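Local coordinates for appr-1-p processing domain protein (PDB 5M31) that is a macro domain protein of undefined role, with an alpha/beta fold in which helices flank a mixed beta sheet, at residues R119-P124 with E150-W155; G68-Y73 with Y83-P88. One frame throughout, in Å; residues are numbered along the deposited sequence.

Past strand 11-15 and strand 26-31, which already lie in the central sheet, the chain reaches contact 2, where 68-73 and 83-88 close a short loop as an antiparallel hairpin that includes edge strand 71-74. The chain then runs through helix 99-116 before contact 1, where 119-124 is joined in parallel by 150-155 after a longer excursion through helix 135-146. The two closures follow in series, neither nested nor crossing. In the sheet, strand 26-31 pairs with 83-88 on one side and 120-123 on the other, joining the hairpin of contact 2 to the beta-alpha-beta unit of contact 1. Their side chains meet directly, Ile121 CD1 lying 3.9 Å from Phe85 CE2.

Contact 1: residues R119-P124 with E150-W155; sequences RSIALP and EGVEVW
Arg119, Ile121 and Trp155 carry most of this junction between parallel strands 120-123 and 153-157, which helix 135-146 connects as a beta-alpha-beta crossover. Ile121 is bound through its backbone N and its backbone O: the N gives a hydrogen bond to Glu153 O at 3.0 Å, and the O receives one from Trp155 N at 2.9 Å. Its CG2 lies 4.2 Å from Val154 CG1, the two side chains running side by side. CG1, anti to the backbone N (chi1 -170°), carries the end of the chain away from this neighbour, and Ile121 also packs on Val28 of strand 26-31. Trp155 lies on the other face, beside Ala122, with the two CB atoms 4.2 Å apart. Its O accepts from Leu123 N, nearly in line with the carbonyl, and in one of its two conformers CD1, at the ring edge, comes 3.7 Å from Ile121 O. Ahead of the strand, Arg119 bends at chi2 and chi3 to bring its guanidinium edge to Gly151. NE and NH2 grip Gly151 O side-on, at 3.1 and 3.0 Å. NH2 donates in the carbonyl plane, onto a lone pair of Gly151 O, whereas NE comes from 45° above that plane. A neutral carbonyl takes two donors from one cation, probably becoming more polarised; this polar clasp prolongs the pairing, while Val154 packs on Ile121 and Leu123 and, with Leu123, meets helix 135-146.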
loop_
_atom_site.group_PDB
_atom_site.type_symbol
_atom_site.label_atom_id
_atom_site.label_comp_id
_atom_site.label_asym_id
_atom_site.label_seq_id
_atom_site.Cartn_x
_atom_site.Cartn_y
_atom_site.Cartn_z
ATOM N N ARG A 119 -9.523 8.966 -5.849
ATOM C CA ARG A 119 -9.691 10.270 -5.218
ATOM C C ARG A 119 -9.454 10.216 -3.708
ATOM O O ARG A 119 -9.399 11.253 -3.062
ATOM C CB ARG A 119 -11.117 10.813 -5.456
ATOM C CG ARG A 119 -11.512 10.869 -6.906
ATOM C CD ARG A 119 -10.590 11.750 -7.731
ATOM N NE ARG A 119 -10.424 13.089 -7.156
ATOM C CZ ARG A 119 -11.272 14.113 -7.264
ATOM N NH1 ARG A 119 -12.424 14.036 -7.961
ATOM N NH2 ARG A 119 -10.965 15.271 -6.677
ATOM N N SER A 120 -9.367 9.014 -3.149
ATOM C CA SER A 120 -9.021 8.884 -1.727
ATOM C C SER A 120 -8.350 7.555 -1.492
ATOM O O SER A 120 -8.705 6.557 -2.107
ATOM C CB SER A 120 -10.262 9.023 -0.836
ATOM O OG SER A 120 -11.221 8.074 -1.201
ATOM N N ILE A 121 -7.329 7.563 -0.631
ATOM C CA ILE A 121 -6.491 6.385 -0.412
ATOM C C ILE A 121 -5.936 6.443 1.005
ATOM O O ILE A 121 -5.685 7.522 1.547
ATOM C CB ILE A 121 -5.346 6.298 -1.459
ATOM C CG1 ILE A 121 -4.616 4.959 -1.409
ATOM C CG2 ILE A 121 -4.432 7.493 -1.363
ATOM C CD1 ILE A 121 -3.879 4.633 -2.709
ATOM N N ALA A 122 -5.772 5.269 1.608
ATOM C CA ALA A 122 -5.173 5.143 2.926
ATOM C C ALA A 122 -4.035 4.135 2.875
ATOM O O ALA A 122 -4.148 3.119 2.214
ATOM C CB ALA A 122 -6.185 4.688 3.979
ATOM N N LEU A 123 -3.014 4.456 3.656
ATOM C CA LEU A 123 -1.768 3.723 3.684
ATOM C C LEU A 123 -1.373 3.412 5.120
ATOM O O LEU A 123 -1.594 4.221 6.020
ATOM C CB LEU A 123 -0.633 4.623 3.233
ATOM C CG LEU A 123 -0.204 5.127 1.970
ATOM C CD1 LEU A 123 -1.237 6.125 1.503
ATOM C CD2 LEU A 123 1.187 5.733 2.181
ATOM N N PRO A 124 -0.709 2.265 5.327
ATOM C CA PRO A 124 0.043 2.052 6.546
ATOM C C PRO A 124 1.374 2.793 6.502
ATOM O O PRO A 124 1.737 3.322 5.497
ATOM C CB PRO A 124 0.259 0.521 6.542
ATOM C CG PRO A 124 0.327 0.161 5.124
ATOM C CD PRO A 124 -0.452 1.199 4.348
ATOM N N GLU A 150 -2.973 16.199 -6.955
ATOM C CA GLU A 150 -4.089 17.135 -6.998
ATOM C C GLU A 150 -5.396 16.390 -6.813
ATOM O O GLU A 150 -5.675 15.456 -7.552
ATOM C CB GLU A 150 -4.124 17.847 -8.366
ATOM C CG GLU A 150 -5.357 18.736 -8.603
ATOM C CD GLU A 150 -6.584 17.999 -9.204
ATOM O OE1 GLU A 150 -6.399 17.026 -9.976
ATOM O OE2 GLU A 150 -7.745 18.418 -8.917
ATOM N N GLY A 151 -6.193 16.800 -5.840
ATOM C CA GLY A 151 -7.545 16.287 -5.693
ATOM C C GLY A 151 -7.673 14.966 -4.943
ATOM O O GLY A 151 -8.758 14.388 -4.874
ATOM N N VAL A 152 -6.569 14.478 -4.387
ATOM C CA VAL A 152 -6.591 13.186 -3.725
ATOM C C VAL A 152 -6.438 13.340 -2.235
ATOM O O VAL A 152 -5.500 14.011 -1.767
ATOM C CB VAL A 152 -5.434 12.292 -4.227
ATOM C CG1 VAL A 152 -5.529 10.926 -3.576
ATOM C CG2 VAL A 152 -5.498 12.168 -5.746
ATOM N N GLU A 153 -7.376 12.771 -1.487
ATOM C CA GLU A 153 -7.280 12.758 -0.001
ATOM C C GLU A 153 -6.503 11.541 0.435
ATOM O O GLU A 153 -6.892 10.456 0.078
ATOM C CB GLU A 153 -8.665 12.723 0.598
ATOM C CG GLU A 153 -9.498 13.893 0.128
ATOM C CD GLU A 153 -10.671 14.198 1.029
ATOM O OE1 GLU A 153 -11.172 13.258 1.698
ATOM O OE2 GLU A 153 -11.089 15.399 1.069
ATOM N N VAL A 154 -5.333 11.748 1.060
ATOM C CA VAL A 154 -4.420 10.678 1.455
ATOM C C VAL A 154 -4.364 10.598 2.976
ATOM O O VAL A 154 -4.122 11.607 3.653
ATOM C CB VAL A 154 -2.981 10.946 0.995
ATOM C CG1 VAL A 154 -2.106 9.747 1.282
ATOM C CG2 VAL A 154 -2.950 11.310 -0.472
ATOM N N TRP A 155 -4.632 9.402 3.478
ATOM C CA TRP A 155 -4.617 9.167 4.896
ATOM C C TRP A 155 -3.553 8.182 5.208
ATOM O O TRP A 155 -3.469 7.113 4.575
ATOM C CB TRP A 155 -5.945 8.641 5.340
ATOM C CG TRP A 155 -7.011 9.562 4.982
ATOM C CD1 TRP A 155 -7.690 9.607 3.783
ATOM C CD2 TRP A 155 -7.381 10.726 5.694
ATOM N NE1 TRP A 155 -8.547 10.674 3.782
ATOM C CE2 TRP A 155 -8.394 11.363 4.958
ATOM C CE3 TRP A 155 -7.021 11.257 6.949
ATOM C CZ2 TRP A 155 -9.012 12.512 5.417
ATOM C CZ3 TRP A 155 -7.658 12.324 7.399
ATOM C CH2 TRP A 155 -8.616 12.993 6.612
#

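Contact 2: residues G68-Y73 with Y83-P88; sequences GRIFVY and YIFNFP
Asn86 and Phe71 form a hydrogen-bonded pair in the beta hairpin of strands 71-74 and 83-88, the antiparallel border of the macro domain's mixed sheet. Each backbone N bonds to the partner's O, Asn86 N reaching Phe71 O at 2.8 Å. From there the asparagine side chain folds over the same acceptor. CB lies 3.3 Å from Phe71 O and CG 3.6 Å from it. With CG beside the backbone N (chi1 -63°), ND2 also reaches Phe71 O, at 3.0 Å, so one residue clasps the carbonyl from opposite faces of its plane. The two side chains lie side by side, ND2 3.5 Å from Phe71 CD2, with amide and ring planes 22° apart. Beyond the pair, ND2 bonds to Asn52 OD1 of helix 50-61 and OD1 accepts from Asn29 ND2, so the buried amide is satisfied at both ends and its rotation is fixed.

Tyr73 and Ile84 repeat the two-bond backbone pattern further along. Between these two pairs, the non-hydrogen-bonded pair Val72 and Phe85 points to the other face, where helix 99-116 packs through Leu109 and Arg112. Ile70 CG2 adds to this apolar layer, lying 3.9 Å from Phe85 CB. At the start of 68-73 a water links Gly68 N to Pro88 O. Within the layer, Val72 CG2 makes a CH-pi contact over one face of the Phe85 ring, 3.9 Å from its centroid and 14° off the normal.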
loop_
_atom_site.group_PDB
_atom_site.type_symbol
_atom_site.label_atom_id
_atom_site.label_comp_id
_atom_site.label_asym_id
_atom_site.label_seq_id
_atom_site.Cartn_x
_atom_site.Cartn_y
_atom_site.Cartn_z
ATOM N N GLY A 68 8.777 -1.715 -7.006
ATOM C CA GLY A 68 8.382 -0.576 -7.837
ATOM C C GLY A 68 7.231 -0.885 -8.737
ATOM O O GLY A 68 6.934 -0.086 -9.636
ATOM N N ARG A 69 6.537 -2.015 -8.507
ATOM C CA ARG A 69 5.432 -2.434 -9.376
ATOM C C ARG A 69 4.279 -2.918 -8.495
ATOM O O ARG A 69 4.163 -4.073 -8.180
ATOM C CB ARG A 69 5.888 -3.420 -10.424
ATOM C CG ARG A 69 4.910 -3.759 -11.530
ATOM C CD ARG A 69 5.460 -4.752 -12.459
ATOM N NE ARG A 69 4.433 -5.151 -13.400
ATOM C CZ ARG A 69 4.537 -6.194 -14.210
ATOM N NH1 ARG A 69 5.626 -6.944 -14.206
ATOM N NH2 ARG A 69 3.553 -6.455 -15.046
ATOM N N ILE A 70 3.414 -1.967 -8.125
ATOM C CA ILE A 70 2.256 -2.241 -7.294
ATOM C C ILE A 70 1.306 -3.149 -8.031
ATOM O O ILE A 70 0.975 -2.921 -9.223
ATOM C CB ILE A 70 1.546 -0.918 -6.917
ATOM C CG1 ILE A 70 2.501 -0.130 -5.997
ATOM C CG2 ILE A 70 0.184 -1.176 -6.263
ATOM C CD1 ILE A 70 2.103 1.272 -5.699
ATOM N N PHE A 71 0.781 -4.124 -7.333
ATOM C CA PHE A 71 -0.263 -4.955 -7.881
ATOM C C PHE A 71 -1.615 -4.491 -7.348
ATOM O O PHE A 71 -1.847 -4.580 -6.169
ATOM C CB PHE A 71 -0.045 -6.413 -7.526
ATOM C CG PHE A 71 -1.217 -7.293 -7.913
ATOM C CD1 PHE A 71 -1.533 -7.471 -9.231
ATOM C CD2 PHE A 71 -2.061 -7.871 -6.934
ATOM C CE1 PHE A 71 -2.664 -8.186 -9.612
ATOM C CE2 PHE A 71 -3.160 -8.629 -7.327
ATOM C CZ PHE A 71 -3.467 -8.772 -8.649
ATOM N N VAL A 72 -2.479 -3.972 -8.243
ATOM C CA VAL A 72 -3.774 -3.456 -7.860
ATOM C C VAL A 72 -4.850 -4.478 -8.120
ATOM O O VAL A 72 -4.868 -5.124 -9.204
ATOM C CB VAL A 72 -4.121 -2.155 -8.622
ATOM C CG1 VAL A 72 -5.512 -1.676 -8.228
ATOM C CG2 VAL A 72 -3.127 -1.073 -8.296
ATOM N N TYR A 73 -5.692 -4.701 -7.129
ATOM C CA TYR A 73 -6.882 -5.539 -7.291
ATOM C C TYR A 73 -8.141 -4.660 -7.223
ATOM O O TYR A 73 -8.269 -3.828 -6.300
ATOM C CB TYR A 73 -6.952 -6.643 -6.227
ATOM C CG TYR A 73 -8.136 -7.556 -6.375
ATOM C CD1 TYR A 73 -8.226 -8.463 -7.469
ATOM C CD2 TYR A 73 -9.251 -7.460 -5.521
ATOM C CE1 TYR A 73 -9.316 -9.285 -7.610
ATOM C CE2 TYR A 73 -10.337 -8.297 -5.677
ATOM C CZ TYR A 73 -10.394 -9.157 -6.741
ATOM O OH TYR A 73 -11.467 -9.993 -6.883
ATOM N N TYR A 83 -10.379 -0.546 -4.447
ATOM C CA TYR A 83 -9.046 -1.054 -4.833
ATOM C C TYR A 83 -8.228 -1.412 -3.646
ATOM O O TYR A 83 -8.207 -0.687 -2.634
ATOM C CB TYR A 83 -8.277 -0.002 -5.628
ATOM C CG TYR A 83 -8.970 0.491 -6.880
ATOM C CD1 TYR A 83 -9.066 -0.291 -8.000
ATOM C CD2 TYR A 83 -9.543 1.730 -6.897
ATOM C CE1 TYR A 83 -9.665 0.177 -9.150
ATOM C CE2 TYR A 83 -10.214 2.191 -8.019
ATOM C CZ TYR A 83 -10.248 1.410 -9.141
ATOM O OH TYR A 83 -10.900 1.881 -10.297
ATOM N N ILE A 84 -7.506 -2.518 -3.799
ATOM C CA ILE A 84 -6.397 -2.891 -2.903
ATOM C C ILE A 84 -5.086 -2.735 -3.662
ATOM O O ILE A 84 -4.968 -3.293 -4.736
ATOM C CB ILE A 84 -6.525 -4.324 -2.419
ATOM C CG1 ILE A 84 -7.904 -4.605 -1.794
ATOM C CG2 ILE A 84 -5.410 -4.602 -1.372
ATOM C CD1 ILE A 84 -8.217 -3.793 -0.587
ATOM N N PHE A 85 -4.208 -1.826 -3.193
ATOM C CA PHE A 85 -2.932 -1.538 -3.822
ATOM C C PHE A 85 -1.875 -2.326 -3.032
ATOM O O PHE A 85 -1.557 -1.920 -1.902
ATOM C CB PHE A 85 -2.577 -0.091 -3.721
ATOM C CG PHE A 85 -3.242 0.825 -4.765
ATOM C CD1 PHE A 85 -4.543 0.698 -5.159
ATOM C CD2 PHE A 85 -2.557 1.923 -5.206
ATOM C CE1 PHE A 85 -5.122 1.623 -6.095
ATOM C CE2 PHE A 85 -3.106 2.846 -6.093
ATOM C CZ PHE A 85 -4.389 2.669 -6.561
ATOM N N ASN A 86 -1.411 -3.421 -3.620
ATOM C CA ASN A 86 -0.497 -4.348 -2.946
ATOM C C ASN A 86 0.905 -3.842 -3.279
ATOM O O ASN A 86 1.365 -3.981 -4.393
ATOM C CB ASN A 86 -0.732 -5.787 -3.364
ATOM C CG ASN A 86 -2.116 -6.308 -3.001
ATOM O OD1 ASN A 86 -2.390 -6.669 -1.843
ATOM N ND2 ASN A 86 -3.060 -6.257 -4.002
ATOM N N PHE A 87 1.493 -3.182 -2.281
ATOM C CA PHE A 87 2.771 -2.369 -2.401
ATOM C C PHE A 87 3.914 -3.220 -1.867
ATOM O O PHE A 87 4.003 -3.432 -0.676
ATOM C CB PHE A 87 2.543 -1.104 -1.527
ATOM C CG PHE A 87 3.628 -0.082 -1.563
ATOM C CD1 PHE A 87 4.887 -0.340 -1.071
ATOM C CD2 PHE A 87 3.348 1.210 -1.904
ATOM C CE1 PHE A 87 5.866 0.639 -1.008
ATOM C CE2 PHE A 87 4.303 2.217 -1.808
ATOM C CZ PHE A 87 5.565 1.923 -1.378
ATOM N N PRO A 88 4.793 -3.692 -2.743
ATOM C CA PRO A 88 5.903 -4.491 -2.253
ATOM C C PRO A 88 6.928 -3.644 -1.470
ATOM O O PRO A 88 7.380 -2.628 -1.960
ATOM C CB PRO A 88 6.520 -5.064 -3.563
ATOM C CG PRO A 88 5.482 -4.870 -4.587
ATOM C CD PRO A 88 4.758 -3.654 -4.209
HETATM O O HOH W 1 8.197 -1.243 -4.228
#